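Pyridoxamine 5'-phosphate oxidase (Burkholderia, PDB 4HMW) catalyses FMN-dependent oxidations by molecular oxygen in the terminal steps of the biosynthesis of the antibiotic phenazine. Local coordinates at residues L199-E202 with D207-T210; K35-T40 with L102-T107. All blocks are in the same frame, centred on the assembly; numbering follows the deposited sequence.

Interaction 1 (L199-E202 with D207-T210); sequences LRYE and DWKT
E202 and K209 face each other as the hydrogen-bonded pair of an antiparallel beta hairpin, in which strand 197-204 turns back into strand 207-212. Their backbones close a two-bond ring: E202 N donates to K209 O at 2.8 Å, and K209 N returns the bond to E202 O. The neighbouring pair, Y201 with T210, is non-hydrogen-bonded, and here the strands touch through CA-H...O contacts, T210 CA sitting 3.1 Å from R200 O.

The side chains of the two pairs go to opposite faces of the sheet. On the Y201 face, the methyl of T210 lies over the phenol ring, CG2 being 3.6 Å from the ring centroid and 15° off its normal, a true CH-pi contact. The T210 torsion chi1 of 61° accounts for this, setting CG2 beside its own backbone N and over the ring. W208 crosses Y201 at about a right angle and brings CE3 against Y201 CB, 3.8 Å away. Helix 30-43 and the loop before it cover this side: P30 packs on Y201 and W208, and the tyrosine hydroxyl is hydrogen-bonded to P27 O.

The other face carries charge. E202 and K209 run side by side, but their salt bridge is long, 3.8 Å from OE1 of E202 to NZ of K209. K209 bends at chi3 (68°), bringing its CE nearer to that carboxylate than its ammonium. Two residues before E202, R200 packs on R87 of the second subunit. On the same face as the ion pair, a water lies 2.8 Å from E202 OE1 and 3.2 Å from K209 O.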
ATOM      1  N   LEU B 199      -5.693   6.126 -15.890  1.00 14.12           N
ATOM      2  CA  LEU B 199      -6.478   5.231 -16.720  1.00 14.20           C
ATOM      3  C   LEU B 199      -7.070   4.160 -15.842  1.00 13.91           C
ATOM      4  O   LEU B 199      -6.352   3.348 -15.233  1.00 14.54           O
ATOM      5  CB  LEU B 199      -5.569   4.577 -17.783  1.00 14.97           C
ATOM      6  CG  LEU B 199      -6.263   3.592 -18.730  1.00 17.19           C
ATOM      7  CD1 LEU B 199      -7.267   4.285 -19.654  1.00 18.58           C
ATOM      8  CD2 LEU B 199      -5.195   2.863 -19.555  1.00 17.99           C
ATOM      9  N   ARG B 200      -8.386   4.138 -15.788  1.00 15.09           N
ATOM     10  CA  ARG B 200      -9.129   3.156 -15.009  1.00 16.94           C
ATOM     11  C   ARG B 200      -9.749   2.082 -15.893  1.00 15.99           C
ATOM     12  O   ARG B 200     -10.364   2.395 -16.899  1.00 17.51           O
ATOM     13  CB  ARG B 200     -10.234   3.850 -14.195  1.00 15.34           C
ATOM     14  CG  ARG B 200     -11.214   2.869 -13.568  1.00 16.75           C
ATOM     15  CD  ARG B 200     -12.392   3.546 -12.886  1.00 22.93           C
ATOM     16  NE  ARG B 200     -12.047   4.339 -11.729  1.00 26.15           N
ATOM     17  CZ  ARG B 200     -12.823   5.316 -11.236  1.00 28.32           C
ATOM     18  NH1 ARG B 200     -13.966   5.650 -11.847  1.00 28.24           N
ATOM     19  NH2 ARG B 200     -12.445   5.993 -10.147  1.00 29.83           N
ATOM     20  N   TYR B 201      -9.510   0.825 -15.526  1.00 14.88           N
ATOM     21  CA  TYR B 201     -10.185  -0.338 -16.104  1.00 13.23           C
ATOM     22  C   TYR B 201     -11.200  -0.900 -15.121  1.00 14.36           C
ATOM     23  O   TYR B 201     -10.872  -1.135 -13.960  1.00 14.69           O
ATOM     24  CB  TYR B 201      -9.225  -1.477 -16.359  1.00 16.42           C
ATOM     25  CG  TYR B 201      -8.363  -1.374 -17.605  1.00 17.52           C
ATOM     26  CD1 TYR B 201      -7.227  -0.564 -17.625  1.00 17.93           C
ATOM     27  CD2 TYR B 201      -8.668  -2.104 -18.755  1.00 18.38           C
ATOM     28  CE1 TYR B 201      -6.420  -0.494 -18.748  1.00 18.10           C
ATOM     29  CE2 TYR B 201      -7.877  -2.025 -19.890  1.00 17.67           C
ATOM     30  CZ  TYR B 201      -6.745  -1.215 -19.871  1.00 18.95           C
ATOM     31  OH  TYR B 201      -5.918  -1.139 -20.951  1.00 20.59           O
ATOM     32  N   GLU B 202     -12.413  -1.158 -15.590  1.00 18.17           N
ATOM     33  CA  GLU B 202     -13.427  -1.807 -14.748  1.00 20.88           C
ATOM     34  C   GLU B 202     -14.036  -2.972 -15.498  1.00 21.15           C
ATOM     35  O   GLU B 202     -14.353  -2.842 -16.670  1.00 21.26           O
ATOM     36  CB  GLU B 202     -14.564  -0.844 -14.387  1.00 25.56           C
ATOM     37  CG  GLU B 202     -14.219   0.280 -13.440  1.00 30.99           C
ATOM     38  CD  GLU B 202     -15.342   1.341 -13.328  1.00 36.10           C
ATOM     39  OE1 GLU B 202     -15.539   2.110 -14.303  1.00 37.91           O
ATOM     40  OE2 GLU B 202     -16.047   1.386 -12.273  1.00 36.94           O
ATOM     41  N   ASP B 207     -15.930  -8.380 -20.682  1.00 39.99           N
ATOM     42  CA  ASP B 207     -15.069  -7.368 -21.263  1.00 37.60           C
ATOM     43  C   ASP B 207     -14.649  -6.356 -20.215  1.00 31.59           C
ATOM     44  O   ASP B 207     -15.001  -6.469 -19.039  1.00 29.67           O
ATOM     45  CB  ASP B 207     -15.795  -6.674 -22.411  1.00 43.11           C
ATOM     46  CG  ASP B 207     -16.280  -7.657 -23.478  1.00 49.61           C
ATOM     47  OD1 ASP B 207     -15.434  -8.410 -24.035  1.00 51.82           O
ATOM     48  OD2 ASP B 207     -17.510  -7.694 -23.744  1.00 51.44           O
ATOM     49  N   TRP B 208     -13.872  -5.377 -20.648  1.00 27.50           N
ATOM     50  CA  TRP B 208     -13.424  -4.311 -19.760  1.00 25.08           C
ATOM     51  C   TRP B 208     -13.854  -2.969 -20.322  1.00 25.85           C
ATOM     52  O   TRP B 208     -13.910  -2.799 -21.531  1.00 26.51           O
ATOM     53  CB  TRP B 208     -11.906  -4.313 -19.594  1.00 22.35           C
ATOM     54  CG  TRP B 208     -11.370  -5.500 -18.860  1.00 20.70           C
ATOM     55  CD1 TRP B 208     -11.048  -6.726 -19.385  1.00 23.19           C
ATOM     56  CD2 TRP B 208     -11.101  -5.583 -17.453  1.00 21.26           C
ATOM     57  NE1 TRP B 208     -10.594  -7.546 -18.392  1.00 23.36           N
ATOM     58  CE2 TRP B 208     -10.618  -6.877 -17.196  1.00 21.34           C
ATOM     59  CE3 TRP B 208     -11.212  -4.678 -16.386  1.00 20.74           C
ATOM     60  CZ2 TRP B 208     -10.224  -7.287 -15.923  1.00 20.85           C
ATOM     61  CZ3 TRP B 208     -10.827  -5.079 -15.128  1.00 19.96           C
ATOM     62  CH2 TRP B 208     -10.345  -6.381 -14.903  1.00 17.93           C
ATOM     63  N   LYS B 209     -14.190  -2.048 -19.430  1.00 24.11           N
ATOM     64  CA  LYS B 209     -14.468  -0.641 -19.758  1.00 26.39           C
ATOM     65  C   LYS B 209     -13.340   0.246 -19.223  1.00 23.13           C
ATOM     66  O   LYS B 209     -12.885   0.061 -18.099  1.00 24.05           O
ATOM     67  CB  LYS B 209     -15.773  -0.265 -19.089  1.00 32.98           C
ATOM     68  CG  LYS B 209     -16.216   1.163 -19.174  1.00 40.27           C
ATOM     69  CD  LYS B 209     -17.532   1.303 -18.383  1.00 45.88           C
ATOM     70  CE  LYS B 209     -17.315   1.100 -16.857  1.00 49.52           C
ATOM     71  NZ  LYS B 209     -18.430   0.416 -16.130  1.00 50.76           N
ATOM     72  N   THR B 210     -12.900   1.213 -20.025  1.00 21.51           N
ATOM     73  CA  THR B 210     -11.895   2.150 -19.588  1.00 20.38           C
ATOM     74  C   THR B 210     -12.406   3.600 -19.507  1.00 19.88           C
ATOM     75  O   THR B 210     -13.297   4.022 -20.253  1.00 21.53           O
ATOM     76  CB  THR B 210     -10.612   2.121 -20.462  1.00 21.16           C
ATOM     77  OG1 THR B 210     -10.943   2.466 -21.812  1.00 24.59           O
ATOM     78  CG2 THR B 210      -9.928   0.752 -20.447  1.00 21.81           C
TER
HETATM   79  O   HOH W   1     -13.644   2.543 -16.285  1.00 23.58           O

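Interaction 2 (K35-T40 with L102-T107); sequences KRWLAT and LYWRET
W104 drives the six-membered end of its indole at helix 30-43, where the outer carbons of the ring meet W37 and L38. The two tryptophans do not stack. CB of W37 lies at the edge of the W104 ring, near its plane, and is 3.9 Å from CH2 of W104. The W37 carbonyl approaches the same end obliquely, W37 O coming within 3.5 Å of W104 CZ3. The helix therefore offers this ring backbone as well as side chain.

L38, the next residue along the helix, meets a different corner of the benzene ring. Its side chain crosses W104 at about a right angle, and the branch that touches is CD2, 3.7 Å from W104 CZ2. In L38, chi1 (-82°) sets CG beside the backbone N, and chi2 (156°) then carries CD2 to the indole. L38 also packs on F70 and I73 of strand 63-74.

No hydrogen bond joins the two segments, so shape carries the contact. On the five-membered ring of W104, NE1 is hydrogen-bonded to P49 O, which would help to fix the rotation of the indole. The W37 indole, in turn, meets F20 and F187 edge-to-face, and both tryptophans pack on Q109 and I111 of the adjacent strand 109-119.

Chain direction changes just after W104, where a weak backbone bond from T107 N to W104 O, 3.3 Å long, helps close the turn. Next to W104, Y103 lines the FMN pocket, its hydroxyl hydrogen-bonded to E48 of the second subunit. This is helix-on-sheet packing in the FMN-binding split-barrel fold of the pyridoxamine 5'-phosphate oxidase family, with Y103, one residue before W104, in the flavin pocket.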
ATOM      1  N   LYS B  35       1.840  -6.005 -17.360  1.00 15.00           N
ATOM      2  CA  LYS B  35       3.091  -6.641 -17.739  1.00 14.88           C
ATOM      3  C   LYS B  35       4.028  -5.702 -18.474  1.00 16.33           C
ATOM      4  O   LYS B  35       5.256  -5.770 -18.292  1.00 18.58           O
ATOM      5  CB  LYS B  35       2.846  -7.900 -18.551  1.00 16.89           C
ATOM      6  CG  LYS B  35       2.179  -9.023 -17.763  1.00 18.46           C
ATOM      7  CD  LYS B  35       2.049 -10.303 -18.623  1.00 24.14           C
ATOM      8  CE  LYS B  35       1.378 -11.381 -17.827  1.00 28.69           C
ATOM      9  NZ  LYS B  35       0.936 -12.491 -18.685  1.00 33.53           N
ATOM     10  N   ARG B  36       3.465  -4.844 -19.323  1.00 14.96           N
ATOM     11  CA  ARG B  36       4.308  -3.911 -20.073  1.00 15.84           C
ATOM     12  C   ARG B  36       4.980  -2.951 -19.108  1.00 16.77           C
ATOM     13  O   ARG B  36       6.175  -2.677 -19.211  1.00 15.69           O
ATOM     14  CB  ARG B  36       3.481  -3.115 -21.083  1.00 19.00           C
ATOM     15  CG  ARG B  36       3.118  -3.858 -22.350  1.00 23.71           C
ATOM     16  CD  ARG B  36       2.422  -2.912 -23.345  1.00 26.48           C
ATOM     17  NE  ARG B  36       1.642  -3.678 -24.305  1.00 28.80           N
ATOM     18  CZ  ARG B  36       0.721  -3.162 -25.104  1.00 31.48           C
ATOM     19  NH1 ARG B  36       0.476  -1.863 -25.066  1.00 28.99           N
ATOM     20  NH2 ARG B  36       0.052  -3.959 -25.945  1.00 35.39           N
ATOM     21  N   TRP B  37       4.194  -2.435 -18.146  1.00 14.97           N
ATOM     22  CA  TRP B  37       4.710  -1.523 -17.174  1.00 14.39           C
ATOM     23  C   TRP B  37       5.798  -2.153 -16.312  1.00 13.72           C
ATOM     24  O   TRP B  37       6.808  -1.491 -16.019  1.00 14.66           O
ATOM     25  CB  TRP B  37       3.594  -0.881 -16.310  1.00 12.74           C
ATOM     26  CG  TRP B  37       2.951   0.297 -16.943  1.00 12.10           C
ATOM     27  CD1 TRP B  37       2.865   0.573 -18.276  1.00 14.02           C
ATOM     28  CD2 TRP B  37       2.317   1.404 -16.265  1.00 12.88           C
ATOM     29  NE1 TRP B  37       2.255   1.792 -18.471  1.00 16.54           N
ATOM     30  CE2 TRP B  37       1.897   2.320 -17.260  1.00 14.10           C
ATOM     31  CE3 TRP B  37       2.102   1.708 -14.935  1.00 11.51           C
ATOM     32  CZ2 TRP B  37       1.264   3.534 -16.947  1.00 13.08           C
ATOM     33  CZ3 TRP B  37       1.446   2.892 -14.617  1.00 12.55           C
ATOM     34  CH2 TRP B  37       1.039   3.797 -15.623  1.00 11.93           C
ATOM     35  N   LEU B  38       5.602  -3.405 -15.903  1.00 14.50           N
ATOM     36  CA  LEU B  38       6.607  -4.086 -15.095  1.00 15.11           C
ATOM     37  C   LEU B  38       7.904  -4.295 -15.894  1.00 14.64           C
ATOM     38  O   LEU B  38       9.012  -4.195 -15.353  1.00 16.53           O
ATOM     39  CB  LEU B  38       6.106  -5.454 -14.592  1.00 15.11           C
ATOM     40  CG  LEU B  38       5.235  -5.293 -13.349  1.00 17.33           C
ATOM     41  CD1 LEU B  38       4.304  -6.431 -13.182  1.00 19.98           C
ATOM     42  CD2 LEU B  38       6.116  -5.176 -12.105  1.00 18.78           C
ATOM     43  N   ALA B  39       7.764  -4.560 -17.178  1.00 14.61           N
ATOM     44  CA  ALA B  39       8.972  -4.786 -18.002  1.00 16.20           C
ATOM     45  C   ALA B  39       9.712  -3.452 -18.158  1.00 16.64           C
ATOM     46  O   ALA B  39      10.956  -3.407 -18.091  1.00 18.20           O
ATOM     47  CB  ALA B  39       8.602  -5.349 -19.306  1.00 19.45           C
ATOM     48  N   THR B  40       8.967  -2.359 -18.311  1.00 16.86           N
ATOM     49  CA  THR B  40       9.624  -1.066 -18.466  1.00 15.23           C
ATOM     50  C   THR B  40      10.275  -0.656 -17.139  1.00 16.34           C
ATOM     51  O   THR B  40      11.348  -0.016 -17.117  1.00 18.26           O
ATOM     52  CB  THR B  40       8.633   0.000 -18.943  1.00 17.27           C
ATOM     53  OG1 THR B  40       8.153  -0.365 -20.239  1.00 19.75           O
ATOM     54  CG2 THR B  40       9.273   1.365 -18.995  1.00 16.91           C
ATOM     55  N   LEU B 102       1.022  -0.972  -6.328  1.00 10.60           N
ATOM     56  CA  LEU B 102       2.453  -0.834  -6.686  1.00 10.81           C
ATOM     57  C   LEU B 102       2.751   0.635  -6.849  1.00 12.52           C
ATOM     58  O   LEU B 102       1.924   1.379  -7.382  1.00 12.87           O
ATOM     59  CB  LEU B 102       2.745  -1.533  -8.019  1.00 12.84           C
ATOM     60  CG  LEU B 102       2.514  -3.030  -8.091  1.00 13.07           C
ATOM     61  CD1 LEU B 102       2.677  -3.619  -9.522  1.00 15.73           C
ATOM     62  CD2 LEU B 102       3.457  -3.711  -7.114  1.00 16.23           C
ATOM     63  N   TYR B 103       3.922   1.067  -6.390  1.00 11.10           N
ATOM     64  CA  TYR B 103       4.313   2.457  -6.549  1.00 11.08           C
ATOM     65  C   TYR B 103       5.787   2.512  -6.764  1.00 11.11           C
ATOM     66  O   TYR B 103       6.570   2.040  -5.925  1.00 12.17           O
ATOM     67  CB  TYR B 103       3.916   3.358  -5.351  1.00 13.26           C
ATOM     68  CG  TYR B 103       4.520   4.749  -5.435  1.00 14.31           C
ATOM     69  CD1 TYR B 103       4.404   5.482  -6.610  1.00 13.18           C
ATOM     70  CD2 TYR B 103       5.148   5.353  -4.331  1.00 15.04           C
ATOM     71  CE1 TYR B 103       4.952   6.756  -6.718  1.00 16.76           C
ATOM     72  CE2 TYR B 103       5.701   6.639  -4.423  1.00 14.51           C
ATOM     73  CZ  TYR B 103       5.602   7.324  -5.621  1.00 16.73           C
ATOM     74  OH  TYR B 103       6.160   8.570  -5.749  1.00 17.10           O
ATOM     75  N   TRP B 104       6.153   3.116  -7.887  1.00 13.00           N
ATOM     76  CA  TRP B 104       7.544   3.205  -8.336  1.00 12.39           C
ATOM     77  C   TRP B 104       8.005   4.660  -8.327  1.00 11.43           C
ATOM     78  O   TRP B 104       7.671   5.433  -9.217  1.00 13.13           O
ATOM     79  CB  TRP B 104       7.657   2.623  -9.733  1.00 13.26           C
ATOM     80  CG  TRP B 104       7.153   1.220  -9.842  1.00 13.52           C
ATOM     81  CD1 TRP B 104       7.128   0.258  -8.865  1.00 13.16           C
ATOM     82  CD2 TRP B 104       6.575   0.616 -11.012  1.00 12.20           C
ATOM     83  NE1 TRP B 104       6.572  -0.912  -9.361  1.00 13.18           N
ATOM     84  CE2 TRP B 104       6.218  -0.716 -10.676  1.00 14.28           C
ATOM     85  CE3 TRP B 104       6.298   1.083 -12.298  1.00 13.48           C
ATOM     86  CZ2 TRP B 104       5.625  -1.579 -11.588  1.00 13.89           C
ATOM     87  CZ3 TRP B 104       5.710   0.220 -13.214  1.00 13.37           C
ATOM     88  CH2 TRP B 104       5.342  -1.089 -12.844  1.00 12.27           C
ATOM     89  N   ARG B 105       8.785   5.016  -7.312  1.00 13.03           N
ATOM     90  CA  ARG B 105       9.221   6.391  -7.138  1.00 13.20           C
ATOM     91  C   ARG B 105      10.040   6.862  -8.340  1.00 14.98           C
ATOM     92  O   ARG B 105       9.975   8.048  -8.729  1.00 16.23           O
ATOM     93  CB  ARG B 105      10.074   6.510  -5.857  1.00 15.95           C
ATOM     94  CG  ARG B 105       9.276   6.352  -4.590  1.00 16.06           C
ATOM     95  CD  ARG B 105      10.121   5.766  -3.445  1.00 13.87           C
ATOM     96  NE  ARG B 105       9.509   5.904  -2.119  1.00 15.40           N
ATOM     97  CZ  ARG B 105       8.595   5.066  -1.644  1.00 13.84           C
ATOM     98  NH1 ARG B 105       8.184   4.047  -2.381  1.00 13.62           N
ATOM     99  NH2 ARG B 105       8.118   5.223  -0.421  1.00 16.10           N
ATOM    100  N   GLU B 106      10.799   5.949  -8.934  1.00 15.67           N
ATOM    101  CA  GLU B 106      11.748   6.324  -9.994  1.00 16.13           C
ATOM    102  C   GLU B 106      11.064   6.802 -11.269  1.00 16.14           C
ATOM    103  O   GLU B 106      11.608   7.637 -11.966  1.00 18.41           O
ATOM    104  CB  GLU B 106      12.688   5.154 -10.339  1.00 18.81           C
ATOM    105  CG  GLU B 106      13.628   4.740  -9.231  1.00 20.80           C
ATOM    106  CD  GLU B 106      13.071   3.626  -8.337  1.00 21.58           C
ATOM    107  OE1 GLU B 106      11.822   3.477  -8.231  1.00 19.76           O
ATOM    108  OE2 GLU B 106      13.910   2.891  -7.741  1.00 22.60           O
ATOM    109  N   THR B 107       9.871   6.279 -11.563  1.00 15.39           N
ATOM    110  CA  THR B 107       9.141   6.642 -12.758  1.00 16.63           C
ATOM    111  C   THR B 107       7.843   7.383 -12.503  1.00 16.05           C
ATOM    112  O   THR B 107       7.134   7.713 -13.445  1.00 17.84           O
ATOM    113  CB  THR B 107       8.774   5.407 -13.564  1.00 16.75           C
ATOM    114  OG1 THR B 107       7.944   4.573 -12.750  1.00 16.05           O
ATOM    115  CG2 THR B 107      10.033   4.609 -13.973  1.00 17.72           C
TER

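Interaction 2 is the more buried of the two; it has no hydrogen bond across its segments and rests on van der Waals contacts of rings, a methyl and one carbonyl. Interaction 1 is partly buried, lies farther from the centre of the chain and adds backbone hydrogen bonds and a long ion pair near the surface. Both reach the same antiparallel sheet: interaction 1 within the hairpin that ends it, interaction 2 where helix 30-43 packs on strand 97-104. Their centres are about 19 Å apart and they do not touch, yet the first turn of that helix lies against the hairpin and its middle against strand 97-104. F187 also links the two, hydrogen-bonding the L199 backbone and packing on the W37 ring.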